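Local coordinates for Hsp70/Hsp90 co-chaperone CNS1 (Saccharomyces cerevisiae, PDB 6HFM), which acts as a co-chaperone of Hsp90 and Hsp70, stimulates the ATPase of the Hsp70 SSA1 and is represented here by its C-terminal wheel domain, at residues A[100-105]-A[112-117]; A[75-80]-A[141-146]; A[11-16]-A[132-137]; A[28-33]-A[48-53]; A[55-60]-A[94-99]. All blocks are in the same frame, centred on the assembly; numbering follows the deposited sequence.

In the fold
Three of the five contacts (1, 2 and 4) reach one mixed beta sheet of the C-terminal wheel domain; interaction 5 joins two loops beside it, and interaction 3 brings helix 4-15 against the short strand 134-135, which pairs with strand 20-21 in a separate small sheet. Along the chain, interaction 4 closes before interactions 5 and 1 open, in that order; interaction 1 is nested inside interaction 2, while interaction 3 encloses interactions 1, 4 and 5 and crosses interaction 2. The centre of interaction 2 lies about 8 Å from those of interactions 1 and 5; interactions 3 and 5 are about 28 Å apart. Residues distant in sequence thus meet on and beside the sheet.

Interaction 1: residues A[100-105]-A[112-117]; sequences KVLVFM and LIKAGK
Met105 and Ile113 form a hydrogen-bonded pair of an antiparallel beta hairpin, strands 101-106 and 112-114 of the wheel domain's mixed sheet. Two backbone bonds join them, Met105 N to Ile113 O (3.0 Å) and Ile113 N to Met105 O (2.9 Å); Ala115 N adds a third to Val103 O at 2.8 Å. Beyond this, a water accepts from Val103 N and donates to Ala115 O, bridging the backbones where they diverge.

Among the side chains, Phe104 slants across its non-hydrogen-bonded partner Lys114, CE1 4.0 Å from Lys114 CB. With chi2 extended (177°), Met105 carries SD to 4.1 Å from Ala115 CB; the bend at chi3 then turns CE away.

The polar side-chain contact belongs to Lys117, whose extended chain carries NZ to Val101 O and also to Pro98 O. A leucine here has no ammonium group and would probably leave the carbonyls of Val101 and Pro98 without their shared partner. NZ meets Val101 O at 2.8 Å, nearly in line with the carbonyl bond (C=O...N 167°).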
# COMPACT_ATOMS: atom_id res chain seq x y z
N LYS A 100 15.49 1.74 -10.03
CA LYS A 100 16.36 1.09 -9.04
C LYS A 100 15.65 0.57 -7.78
O LYS A 100 16.25 -0.20 -7.04
CB LYS A 100 17.50 2.02 -8.63
CG LYS A 100 18.46 2.34 -9.76
CD LYS A 100 19.46 3.40 -9.35
CE LYS A 100 20.47 3.66 -10.46
NZ LYS A 100 21.37 4.80 -10.14
N VAL A 101 14.40 0.98 -7.55
CA VAL A 101 13.65 0.46 -6.39
C VAL A 101 12.77 -0.72 -6.76
O VAL A 101 12.35 -0.85 -7.92
CB VAL A 101 12.78 1.54 -5.69
CG1 VAL A 101 13.65 2.68 -5.18
CG2 VAL A 101 11.64 2.06 -6.58
N LEU A 102 12.51 -1.58 -5.78
CA LEU A 102 11.43 -2.56 -5.86
C LEU A 102 10.34 -2.14 -4.89
O LEU A 102 10.59 -1.39 -3.94
CB LEU A 102 11.94 -3.96 -5.51
CG LEU A 102 13.05 -4.53 -6.40
CD1 LEU A 102 13.42 -5.93 -5.92
CD2 LEU A 102 12.64 -4.55 -7.86
N VAL A 103 9.12 -2.61 -5.15
CA VAL A 103 7.96 -2.32 -4.30
C VAL A 103 7.46 -3.64 -3.71
O VAL A 103 7.23 -4.60 -4.44
CB VAL A 103 6.82 -1.65 -5.09
CG1 VAL A 103 5.67 -1.26 -4.17
CG2 VAL A 103 7.32 -0.42 -5.84
N PHE A 104 7.30 -3.66 -2.39
CA PHE A 104 6.80 -4.82 -1.66
C PHE A 104 5.51 -4.49 -0.91
O PHE A 104 5.29 -3.35 -0.51
CB PHE A 104 7.86 -5.36 -0.69
CG PHE A 104 9.12 -5.81 -1.37
CD1 PHE A 104 9.23 -7.09 -1.88
CD2 PHE A 104 10.19 -4.94 -1.53
CE1 PHE A 104 10.37 -7.51 -2.53
CE2 PHE A 104 11.34 -5.34 -2.17
CZ PHE A 104 11.44 -6.63 -2.68
N MET A 105 4.65 -5.50 -0.78
CA MET A 105 3.43 -5.39 -0.00
C MET A 105 3.28 -6.62 0.88
O MET A 105 3.72 -7.72 0.50
CB MET A 105 2.22 -5.25 -0.92
CG MET A 105 2.26 -3.97 -1.75
SD MET A 105 0.91 -3.75 -2.93
CE MET A 105 -0.40 -3.25 -1.82
N LEU A 112 5.84 -11.18 2.47
CA LEU A 112 5.99 -10.08 1.52
C LEU A 112 5.94 -10.56 0.08
O LEU A 112 6.48 -11.62 -0.25
CB LEU A 112 7.33 -9.38 1.74
CG LEU A 112 7.52 -8.63 3.05
CD1 LEU A 112 8.99 -8.28 3.22
CD2 LEU A 112 6.65 -7.38 3.09
N ILE A 113 5.31 -9.77 -0.78
CA ILE A 113 5.32 -10.02 -2.23
C ILE A 113 5.87 -8.80 -2.95
O ILE A 113 5.60 -7.67 -2.55
CB ILE A 113 3.91 -10.39 -2.76
CG1 ILE A 113 4.00 -10.89 -4.21
CG2 ILE A 113 2.92 -9.23 -2.65
CD1 ILE A 113 2.80 -11.67 -4.64
N LYS A 114 6.67 -9.04 -3.99
CA LYS A 114 7.10 -7.99 -4.90
C LYS A 114 5.90 -7.61 -5.78
O LYS A 114 5.36 -8.45 -6.49
CB LYS A 114 8.27 -8.48 -5.76
CG LYS A 114 8.99 -7.38 -6.53
CD LYS A 114 10.11 -7.93 -7.40
CE LYS A 114 9.60 -8.69 -8.62
NZ LYS A 114 8.78 -7.86 -9.55
N ALA A 115 5.48 -6.35 -5.69
CA ALA A 115 4.37 -5.83 -6.50
C ALA A 115 4.86 -5.44 -7.88
O ALA A 115 5.71 -4.56 -8.01
CB ALA A 115 3.74 -4.63 -5.81
N GLY A 116 4.32 -6.09 -8.91
CA GLY A 116 4.68 -5.79 -10.30
C GLY A 116 4.40 -4.34 -10.66
O GLY A 116 3.30 -3.84 -10.42
N LYS A 117 5.39 -3.66 -11.24
CA LYS A 117 5.29 -2.22 -11.51
C LYS A 117 4.20 -1.84 -12.52
O LYS A 117 3.64 -0.74 -12.45
CB LYS A 117 6.65 -1.65 -11.94
CG LYS A 117 7.64 -1.61 -10.79
CD LYS A 117 8.96 -0.98 -11.20
CE LYS A 117 9.89 -0.83 -10.01
NZ LYS A 117 11.29 -0.55 -10.44
O HOH W 1 8.41 -3.86 -7.69

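Interaction 2: residues A[75-80]-A[141-146]; sequences ELVDLV and IYIVPK
Ile143 turns CG1 anti to its carbonyl carbon (chi1 -69°) and keeps the chain extended to CD1 (chi2 178°), which sends that methyl out from strand 139-145 to Val77 and Val80 of helix 73-82. Two residues earlier, Ile141 places CG1 between its backbone N and carbonyl carbon (chi1 72°), and its CD1 reaches Leu76 instead. The two isoleucines alternate with Tyr142, so both present their side chains to the helix from one face of the strand.

The closest approach is made by Val80, whose CG2 meets Ile143 CD1 tip to tip at 3.8 Å. Val77 comes to the same methyl at a slant, CG2 to CD1 4.2 Å, and the single CD1 of Ile143 is therefore shared by residues almost one helical turn apart. Leu76 CD2 lies 3.9 Å from Ile141 CD1, again with the side chains crossing at an angle.

The axes of helix segment 75-80 and strand segment 141-145 differ by 70° in direction and come within 11.3 Å, a separation bridged by side chains alone. Val101 and Val103 of strand 101-106 also touch Val77, while Tyr55 and Ile53 of strand 47-55 border Ile143. No hydrogen bond links residues 75-80 to 141-146: the helix is seated on the sheet by branched aliphatic groups, and its hold here is hydrophobic, resting on the fit of methyl groups in the buried core.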
# COMPACT_ATOMS: atom_id res chain seq x y z
N GLU A 75 3.14 4.22 -11.54
CA GLU A 75 2.61 5.59 -11.45
C GLU A 75 2.74 6.16 -10.04
O GLU A 75 3.10 7.33 -9.88
CB GLU A 75 1.16 5.66 -11.96
CG GLU A 75 1.05 5.68 -13.48
CD GLU A 75 -0.37 5.45 -14.01
OE1 GLU A 75 -1.23 5.02 -13.27
OE2 GLU A 75 -0.57 5.70 -15.22
N LEU A 76 2.49 5.34 -9.01
CA LEU A 76 2.63 5.81 -7.63
C LEU A 76 4.11 6.01 -7.26
O LEU A 76 4.44 7.00 -6.60
CB LEU A 76 1.95 4.85 -6.63
CG LEU A 76 1.91 5.32 -5.17
CD1 LEU A 76 1.22 6.67 -5.01
CD2 LEU A 76 1.21 4.27 -4.31
N VAL A 77 4.98 5.10 -7.70
CA VAL A 77 6.43 5.26 -7.50
C VAL A 77 6.94 6.55 -8.16
O VAL A 77 7.67 7.32 -7.54
CB VAL A 77 7.23 4.04 -8.02
CG1 VAL A 77 8.73 4.32 -8.04
CG2 VAL A 77 6.95 2.82 -7.15
N ASP A 78 6.54 6.76 -9.41
CA ASP A 78 6.90 7.99 -10.14
C ASP A 78 6.47 9.24 -9.38
O ASP A 78 7.23 10.20 -9.29
CB ASP A 78 6.31 8.00 -11.56
CG ASP A 78 6.99 6.99 -12.51
OD1 ASP A 78 8.12 6.54 -12.22
OD2 ASP A 78 6.38 6.66 -13.55
N LEU A 79 5.27 9.23 -8.81
CA LEU A 79 4.75 10.37 -8.04
C LEU A 79 5.59 10.68 -6.80
O LEU A 79 6.02 11.81 -6.61
CB LEU A 79 3.29 10.12 -7.62
CG LEU A 79 2.58 11.24 -6.84
CD1 LEU A 79 2.37 12.48 -7.71
CD2 LEU A 79 1.25 10.75 -6.29
N VAL A 80 5.80 9.68 -5.94
CA VAL A 80 6.48 9.90 -4.66
C VAL A 80 7.99 10.18 -4.80
O VAL A 80 8.57 10.83 -3.93
CB VAL A 80 6.24 8.76 -3.63
CG1 VAL A 80 4.74 8.60 -3.36
CG2 VAL A 80 6.86 7.43 -4.06
N ILE A 141 2.64 0.16 1.26
CA ILE A 141 3.69 -0.34 0.36
C ILE A 141 5.06 -0.01 0.96
O ILE A 141 5.19 0.95 1.73
CB ILE A 141 3.54 0.19 -1.10
CG1 ILE A 141 3.89 1.68 -1.23
CG2 ILE A 141 2.13 -0.06 -1.61
CD1 ILE A 141 4.04 2.14 -2.67
N TYR A 142 6.04 -0.83 0.60
CA TYR A 142 7.43 -0.65 1.03
C TYR A 142 8.27 -0.42 -0.22
O TYR A 142 8.30 -1.27 -1.11
CB TYR A 142 7.93 -1.88 1.80
CG TYR A 142 7.09 -2.20 3.03
CD1 TYR A 142 7.42 -1.68 4.28
CD2 TYR A 142 5.95 -3.01 2.93
CE1 TYR A 142 6.64 -1.95 5.40
CE2 TYR A 142 5.18 -3.29 4.04
CZ TYR A 142 5.52 -2.76 5.27
OH TYR A 142 4.73 -3.05 6.37
N ILE A 143 8.96 0.72 -0.28
CA ILE A 143 9.85 1.02 -1.40
C ILE A 143 11.29 0.81 -0.92
O ILE A 143 11.74 1.47 0.02
CB ILE A 143 9.60 2.45 -1.94
CG1 ILE A 143 8.22 2.48 -2.63
CG2 ILE A 143 10.69 2.87 -2.91
CD1 ILE A 143 7.79 3.83 -3.17
N VAL A 144 11.97 -0.16 -1.53
CA VAL A 144 13.32 -0.58 -1.12
C VAL A 144 14.22 -0.73 -2.35
O VAL A 144 13.84 -1.42 -3.28
CB VAL A 144 13.28 -1.92 -0.35
CG1 VAL A 144 14.67 -2.32 0.14
CG2 VAL A 144 12.33 -1.83 0.84
N PRO A 145 15.41 -0.12 -2.34
CA PRO A 145 16.30 -0.35 -3.49
C PRO A 145 16.54 -1.83 -3.77
O PRO A 145 16.69 -2.61 -2.83
CB PRO A 145 17.60 0.33 -3.05
CG PRO A 145 17.17 1.40 -2.12
CD PRO A 145 15.99 0.83 -1.38
N LYS A 146 16.56 -2.20 -5.05
CA LYS A 146 16.83 -3.58 -5.46
C LYS A 146 18.09 -4.14 -4.78
O LYS A 146 18.09 -5.28 -4.30
CB LYS A 146 16.97 -3.67 -6.99
CG LYS A 146 17.21 -5.07 -7.54
CD LYS A 146 17.31 -5.05 -9.06
CE LYS A 146 18.15 -6.21 -9.58
NZ LYS A 146 18.47 -6.05 -11.03

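Interaction 3: residues A[11-16]-A[132-137]; sequences SAMTLR and VPLFDN
Met13 and Leu134 make the apolar half of this contact, in which helix 4-15 meets the short strand 134-135. The Met13 chain leaves the helix with CG anti to its carbonyl carbon (chi1 -72°), runs straight through its second torsion and bends at the third (chi3 70°), which places CE at the end of the reach. There CE lies 4.0 Å from CD1 of Leu134, the two side chains crossing at about a right angle.

The second kind of contact sets the same methyl against a polar atom. Asn137 OD1 comes within 3.7 Å of Met13 CE, a van der Waals approach between a side-chain amide oxygen and a methyl. Thus the terminal methyl of one methionine meets both a leucine and an asparagine.

Just past the last helical residue, Arg16 NH1 donates back to Ala12 O at 3.2 Å. The carbonyl oxygen lies in the guanidinium plane, although the donor stands above the carbonyl plane. Arg16 also forms a salt bridge with Glu69.

Leu134 pairs through its backbone with Thr19 and Ile21 in the parallel sheet with strand 20-21, and Met13 also packs on Ile35 and Leu47. Since no hydrogen bond joins residues 11-16 to 132-137, their direct contact consists of the van der Waals meetings of one thioether methyl.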
# COMPACT_ATOMS: atom_id res chain seq x y z
N SER A 11 -20.63 -3.50 -0.42
CA SER A 11 -20.99 -4.40 -1.52
C SER A 11 -20.02 -4.28 -2.70
O SER A 11 -19.69 -5.28 -3.35
CB SER A 11 -22.43 -4.15 -1.99
OG SER A 11 -23.36 -4.40 -0.94
N ALA A 12 -19.56 -3.05 -2.96
CA ALA A 12 -18.60 -2.79 -4.03
C ALA A 12 -17.20 -3.34 -3.71
O ALA A 12 -16.50 -3.81 -4.61
CB ALA A 12 -18.52 -1.30 -4.30
N MET A 13 -16.81 -3.28 -2.44
CA MET A 13 -15.50 -3.80 -2.02
C MET A 13 -15.46 -5.33 -1.99
O MET A 13 -14.44 -5.91 -2.34
CB MET A 13 -15.08 -3.18 -0.69
CG MET A 13 -14.67 -1.72 -0.81
SD MET A 13 -14.23 -0.92 0.75
CE MET A 13 -12.69 -1.75 1.13
N THR A 14 -16.57 -5.99 -1.61
CA THR A 14 -16.64 -7.45 -1.63
C THR A 14 -16.60 -7.97 -3.08
O THR A 14 -15.99 -9.00 -3.35
CB THR A 14 -17.89 -7.98 -0.90
OG1 THR A 14 -17.95 -7.40 0.42
CG2 THR A 14 -17.85 -9.50 -0.77
N LEU A 15 -17.25 -7.25 -4.00
CA LEU A 15 -17.18 -7.60 -5.43
C LEU A 15 -15.73 -7.59 -5.92
O LEU A 15 -15.33 -8.46 -6.70
CB LEU A 15 -18.01 -6.64 -6.27
CG LEU A 15 -17.99 -6.87 -7.79
CD1 LEU A 15 -18.72 -8.16 -8.15
CD2 LEU A 15 -18.61 -5.69 -8.51
N ARG A 16 -14.97 -6.61 -5.46
CA ARG A 16 -13.55 -6.47 -5.78
C ARG A 16 -12.61 -7.44 -5.02
O ARG A 16 -11.39 -7.36 -5.17
CB ARG A 16 -13.11 -5.02 -5.51
CG ARG A 16 -13.67 -3.98 -6.47
CD ARG A 16 -13.45 -2.59 -5.92
NE ARG A 16 -13.68 -1.51 -6.88
CZ ARG A 16 -14.87 -1.04 -7.26
NH1 ARG A 16 -16.00 -1.60 -6.83
NH2 ARG A 16 -14.92 -0.02 -8.12
N VAL A 132 -3.37 -10.04 -0.98
CA VAL A 132 -2.68 -8.81 -0.58
C VAL A 132 -3.73 -7.84 -0.02
O VAL A 132 -4.52 -7.28 -0.80
CB VAL A 132 -1.95 -8.16 -1.79
CG1 VAL A 132 -1.31 -6.83 -1.41
CG2 VAL A 132 -0.90 -9.12 -2.34
N PRO A 133 -3.75 -7.62 1.32
CA PRO A 133 -4.81 -6.78 1.90
C PRO A 133 -4.56 -5.28 1.94
O PRO A 133 -3.42 -4.81 1.86
CB PRO A 133 -4.91 -7.30 3.36
CG PRO A 133 -4.03 -8.49 3.44
CD PRO A 133 -3.01 -8.34 2.37
N LEU A 134 -5.65 -4.53 2.11
CA LEU A 134 -5.61 -3.21 2.71
C LEU A 134 -5.35 -3.37 4.21
O LEU A 134 -5.73 -4.38 4.82
CB LEU A 134 -6.92 -2.45 2.49
CG LEU A 134 -7.31 -2.08 1.05
CD1 LEU A 134 -8.67 -1.39 1.06
CD2 LEU A 134 -6.27 -1.19 0.40
N PHE A 135 -4.69 -2.36 4.79
CA PHE A 135 -4.49 -2.27 6.22
C PHE A 135 -5.19 -1.00 6.69
O PHE A 135 -4.85 0.09 6.24
CB PHE A 135 -2.99 -2.29 6.56
CG PHE A 135 -2.38 -3.65 6.42
CD1 PHE A 135 -2.30 -4.52 7.50
CD2 PHE A 135 -1.93 -4.10 5.18
CE1 PHE A 135 -1.77 -5.80 7.36
CE2 PHE A 135 -1.40 -5.37 5.03
CZ PHE A 135 -1.32 -6.22 6.12
N ASP A 136 -6.20 -1.16 7.56
CA ASP A 136 -7.01 -0.03 8.04
C ASP A 136 -7.62 0.77 6.88
O ASP A 136 -7.64 2.00 6.89
CB ASP A 136 -6.15 0.85 8.96
CG ASP A 136 -5.48 0.05 10.05
OD1 ASP A 136 -6.21 -0.51 10.90
OD2 ASP A 136 -4.23 -0.03 10.06
N ASN A 137 -8.12 0.03 5.88
CA ASN A 137 -8.74 0.59 4.68
C ASN A 137 -7.83 1.54 3.90
O ASN A 137 -8.30 2.51 3.29
CB ASN A 137 -10.11 1.24 5.01
CG ASN A 137 -11.26 0.24 5.02
OD1 ASN A 137 -11.22 -0.80 4.35
ND2 ASN A 137 -12.30 0.57 5.77

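Interaction 4: residues A[28-33]-A[48-53]; sequences ELLNEG and IYPALI
Leu30 and Leu52 meet where a 3-10 segment, residues 28-30, lies against strand 47-55, an inner strand of the mixed sheet in the wheel domain. Leu30 contributes the greatest buried area of any residue in the contact. Its first torsion (chi1 -59°) directs the fork of the side chain toward the strand, and its second (chi2 172°) spreads the methyls, CD1 to Leu52 and CD2 to Pro50.

Leu52 is the second large contributor. Its CD1 and the CD1 of Leu30 reach toward each other tip to tip, and the leucine also touches Val27, which precedes the 3-10 segment. Pro50, two positions earlier on the strand, offers the aliphatic part of its ring instead; the Leu30 side chain crosses it obliquely. The intervening Ala51 turns its CB away, leaving the alternation of the strand to present Pro50 and Leu52 to the same leucine.

The loop is kept in shape by its own bonds. Glu28 O accepts from both Asn31 N and Asn31 ND2, the latter at 2.8 Å, and a type I turn from Leu30 to Gly33 follows. Phe63 of strand 60-68 and Ala138 of a loop also touch Leu30. Across the two segments the contact is wholly apolar, with Leu30 CD1 3.9 Å from Leu52 CD1 and Leu30 CD2 4.1 Å from Pro50 CB.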
# COMPACT_ATOMS: atom_id res chain seq x y z
N GLU A 28 -1.94 8.28 13.07
CA GLU A 28 -2.97 9.31 13.24
C GLU A 28 -3.45 9.92 11.92
O GLU A 28 -4.59 10.37 11.81
CB GLU A 28 -2.48 10.40 14.20
CG GLU A 28 -2.35 9.92 15.65
CD GLU A 28 -1.52 10.84 16.54
OE1 GLU A 28 -1.26 12.00 16.16
OE2 GLU A 28 -1.12 10.38 17.63
N LEU A 29 -2.60 9.90 10.90
CA LEU A 29 -2.97 10.39 9.56
C LEU A 29 -4.16 9.65 8.93
O LEU A 29 -4.82 10.21 8.06
CB LEU A 29 -1.78 10.33 8.61
CG LEU A 29 -0.61 11.27 8.92
CD1 LEU A 29 0.60 10.86 8.11
CD2 LEU A 29 -0.99 12.72 8.61
N LEU A 30 -4.41 8.41 9.37
CA LEU A 30 -5.58 7.63 8.92
C LEU A 30 -6.85 7.77 9.79
O LEU A 30 -7.81 7.03 9.56
CB LEU A 30 -5.20 6.14 8.86
CG LEU A 30 -4.05 5.70 7.97
CD1 LEU A 30 -3.72 4.24 8.21
CD2 LEU A 30 -4.37 5.93 6.50
N ASN A 31 -6.88 8.69 10.76
CA ASN A 31 -7.98 8.72 11.75
C ASN A 31 -9.38 8.96 11.15
O ASN A 31 -10.37 8.46 11.70
CB ASN A 31 -7.70 9.73 12.87
CG ASN A 31 -7.97 11.17 12.44
OD1 ASN A 31 -9.05 11.71 12.71
ND2 ASN A 31 -7.02 11.78 11.77
N GLU A 32 -9.45 9.70 10.04
CA GLU A 32 -10.73 10.03 9.40
C GLU A 32 -11.33 8.87 8.60
O GLU A 32 -12.53 8.87 8.32
CB GLU A 32 -10.60 11.28 8.52
CG GLU A 32 -10.15 12.53 9.28
CD GLU A 32 -9.86 13.71 8.38
OE1 GLU A 32 -9.10 13.55 7.39
OE2 GLU A 32 -10.38 14.82 8.66
N GLY A 33 -10.51 7.89 8.21
CA GLY A 33 -11.00 6.69 7.53
C GLY A 33 -11.56 6.96 6.14
O GLY A 33 -12.58 6.39 5.76
N ILE A 48 -11.28 4.84 -4.29
CA ILE A 48 -10.17 5.73 -3.91
C ILE A 48 -9.84 5.46 -2.44
O ILE A 48 -10.73 5.53 -1.59
CB ILE A 48 -10.58 7.21 -4.10
CG1 ILE A 48 -10.89 7.50 -5.57
CG2 ILE A 48 -9.46 8.14 -3.64
CD1 ILE A 48 -11.70 8.76 -5.80
N TYR A 49 -8.57 5.16 -2.16
CA TYR A 49 -8.11 4.90 -0.79
C TYR A 49 -6.80 5.63 -0.50
O TYR A 49 -6.07 5.97 -1.43
CB TYR A 49 -7.96 3.39 -0.49
CG TYR A 49 -7.75 2.46 -1.68
CD1 TYR A 49 -6.67 2.62 -2.53
CD2 TYR A 49 -8.62 1.38 -1.91
CE1 TYR A 49 -6.47 1.77 -3.61
CE2 TYR A 49 -8.42 0.52 -2.98
CZ TYR A 49 -7.35 0.72 -3.83
OH TYR A 49 -7.14 -0.14 -4.89
N PRO A 50 -6.49 5.87 0.79
CA PRO A 50 -5.20 6.46 1.12
C PRO A 50 -4.07 5.44 0.96
O PRO A 50 -4.32 4.24 0.84
CB PRO A 50 -5.36 6.85 2.61
CG PRO A 50 -6.77 6.52 2.99
CD PRO A 50 -7.22 5.49 2.01
N ALA A 51 -2.84 5.94 0.97
CA ALA A 51 -1.64 5.10 0.91
C ALA A 51 -0.57 5.55 1.90
O ALA A 51 -0.27 6.75 2.00
CB ALA A 51 -1.07 5.08 -0.49
N LEU A 52 -0.02 4.58 2.63
CA LEU A 52 1.21 4.76 3.39
C LEU A 52 2.35 4.18 2.57
O LEU A 52 2.29 3.01 2.16
CB LEU A 52 1.11 4.04 4.74
CG LEU A 52 0.13 4.63 5.75
CD1 LEU A 52 -0.06 3.68 6.92
CD2 LEU A 52 0.62 5.98 6.25
N ILE A 53 3.38 4.99 2.31
CA ILE A 53 4.53 4.56 1.52
C ILE A 53 5.73 4.56 2.46
O ILE A 53 6.20 5.61 2.88
CB ILE A 53 4.76 5.46 0.28
CG1 ILE A 53 3.49 5.50 -0.59
CG2 ILE A 53 5.94 4.96 -0.55
CD1 ILE A 53 2.65 6.74 -0.39

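Interaction 5: residues A[55-60]-A[94-99]; sequences YPTQDE and ENFTPK
Two loops bring Tyr55 and Phe96 together: one turns between strands 47-55 and 60-68 with a G1 beta bulge at Asp59 and Glu60, the other is folded as an inverse gamma turn centred on Phe96. The phenylalanine ring touches three side chains of the first loop. Tyr55 CD1 lies 3.8 Å from Phe96 CE1, the side chains crossing at an angle. At the ring's far end, Thr57 OG1 approaches CZ of Phe96 from the edge, near the ring plane, at 3.6 Å. Gln58 runs alongside in the opposite direction: its first torsion (chi1 -69°) brings CG to 3.5 Å from Phe96 CZ, and the bend at chi2 turns the amide, whose plane stands 81° from the ring.

Phe88 stacks on Phe96 and meets Tyr55 edge-to-face, making an aromatic cluster. An alanine in place of Phe96 would probably open a gap among Tyr55, Gln58 and Phe88. No hydrogen bond joins residues 55-60 to 94-99, and their contact rests on the ring's carbon surface; Gln58 OE1 instead accepts from Lys90 N, earlier in the loop that carries Phe96, and Tyr55 OH bonds to Asp62.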
# COMPACT_ATOMS: atom_id res chain seq x y z
N TYR A 55 9.64 3.75 3.59
CA TYR A 55 11.03 3.62 3.13
C TYR A 55 11.84 3.09 4.32
O TYR A 55 12.53 3.86 5.00
CB TYR A 55 11.57 4.98 2.66
CG TYR A 55 10.68 5.70 1.67
CD1 TYR A 55 10.69 5.36 0.31
CD2 TYR A 55 9.83 6.73 2.08
CE1 TYR A 55 9.88 6.02 -0.60
CE2 TYR A 55 9.03 7.40 1.18
CZ TYR A 55 9.05 7.04 -0.16
OH TYR A 55 8.24 7.69 -1.06
N PRO A 56 11.75 1.77 4.59
CA PRO A 56 12.33 1.23 5.83
C PRO A 56 13.85 1.40 5.97
O PRO A 56 14.34 1.59 7.09
CB PRO A 56 11.93 -0.25 5.80
CG PRO A 56 11.56 -0.54 4.39
CD PRO A 56 11.02 0.74 3.83
N THR A 57 14.58 1.36 4.85
CA THR A 57 16.05 1.54 4.89
C THR A 57 16.48 3.00 5.11
O THR A 57 17.65 3.26 5.37
CB THR A 57 16.75 0.97 3.63
OG1 THR A 57 16.39 1.72 2.46
CG2 THR A 57 16.40 -0.50 3.42
N GLN A 58 15.53 3.95 5.00
CA GLN A 58 15.78 5.37 5.26
C GLN A 58 15.09 5.92 6.52
O GLN A 58 15.23 7.12 6.82
CB GLN A 58 15.35 6.19 4.04
CG GLN A 58 16.21 5.99 2.80
CD GLN A 58 17.57 6.68 2.91
OE1 GLN A 58 17.67 7.80 3.40
NE2 GLN A 58 18.61 6.00 2.45
N ASP A 59 14.36 5.07 7.25
CA ASP A 59 13.54 5.49 8.41
C ASP A 59 12.65 6.69 8.07
O ASP A 59 12.67 7.73 8.74
CB ASP A 59 14.42 5.79 9.64
CG ASP A 59 13.62 5.91 10.94
OD1 ASP A 59 14.13 6.49 11.88
OD2 ASP A 59 12.45 5.43 10.99
N GLU A 60 11.87 6.53 7.02
CA GLU A 60 11.00 7.59 6.52
C GLU A 60 9.76 6.96 5.94
O GLU A 60 9.76 5.77 5.60
CB GLU A 60 11.74 8.40 5.46
CG GLU A 60 11.03 9.66 4.96
CD GLU A 60 10.76 10.65 6.08
OE1 GLU A 60 11.63 11.51 6.33
OE2 GLU A 60 9.68 10.55 6.71
N GLU A 94 20.99 7.59 -3.00
CA GLU A 94 21.16 7.65 -4.46
C GLU A 94 20.41 6.57 -5.26
O GLU A 94 20.18 6.75 -6.46
CB GLU A 94 22.66 7.63 -4.84
CG GLU A 94 23.43 6.35 -4.51
CD GLU A 94 23.93 6.26 -3.08
OE1 GLU A 94 23.56 7.11 -2.24
OE2 GLU A 94 24.70 5.32 -2.77
N ASN A 95 20.05 5.46 -4.62
CA ASN A 95 19.35 4.36 -5.30
C ASN A 95 17.82 4.45 -5.26
O ASN A 95 17.14 3.51 -5.68
CB ASN A 95 19.82 3.01 -4.74
CG ASN A 95 21.31 2.78 -4.92
OD1 ASN A 95 21.99 2.34 -3.99
ND2 ASN A 95 21.82 3.09 -6.10
N PHE A 96 17.27 5.58 -4.79
CA PHE A 96 15.82 5.80 -4.81
C PHE A 96 15.39 6.49 -6.11
O PHE A 96 15.08 7.69 -6.13
CB PHE A 96 15.36 6.56 -3.56
CG PHE A 96 15.38 5.72 -2.31
CD1 PHE A 96 14.23 5.10 -1.85
CD2 PHE A 96 16.57 5.53 -1.61
CE1 PHE A 96 14.25 4.31 -0.70
CE2 PHE A 96 16.60 4.74 -0.46
CZ PHE A 96 15.43 4.14 -0.01
N THR A 97 15.39 5.72 -7.19
CA THR A 97 14.88 6.14 -8.50
C THR A 97 13.82 5.12 -8.92
O THR A 97 13.79 4.01 -8.38
CB THR A 97 15.98 6.21 -9.57
OG1 THR A 97 16.37 4.89 -9.96
CG2 THR A 97 17.20 6.97 -9.06
N PRO A 98 12.95 5.48 -9.88
CA PRO A 98 11.89 4.54 -10.30
C PRO A 98 12.36 3.16 -10.78
O PRO A 98 11.70 2.16 -10.48
CB PRO A 98 11.20 5.30 -11.44
CG PRO A 98 11.38 6.73 -11.07
CD PRO A 98 12.76 6.81 -10.48
N LYS A 99 13.48 3.10 -11.51
CA LYS A 99 14.03 1.82 -11.97
C LYS A 99 14.71 1.04 -10.85
O LYS A 99 14.53 -0.17 -10.74
CB LYS A 99 15.04 2.05 -13.12
CG LYS A 99 15.71 0.79 -13.68
CD LYS A 99 14.70 -0.25 -14.14
CE LYS A 99 15.34 -1.32 -15.01
NZ LYS A 99 14.31 -2.20 -15.61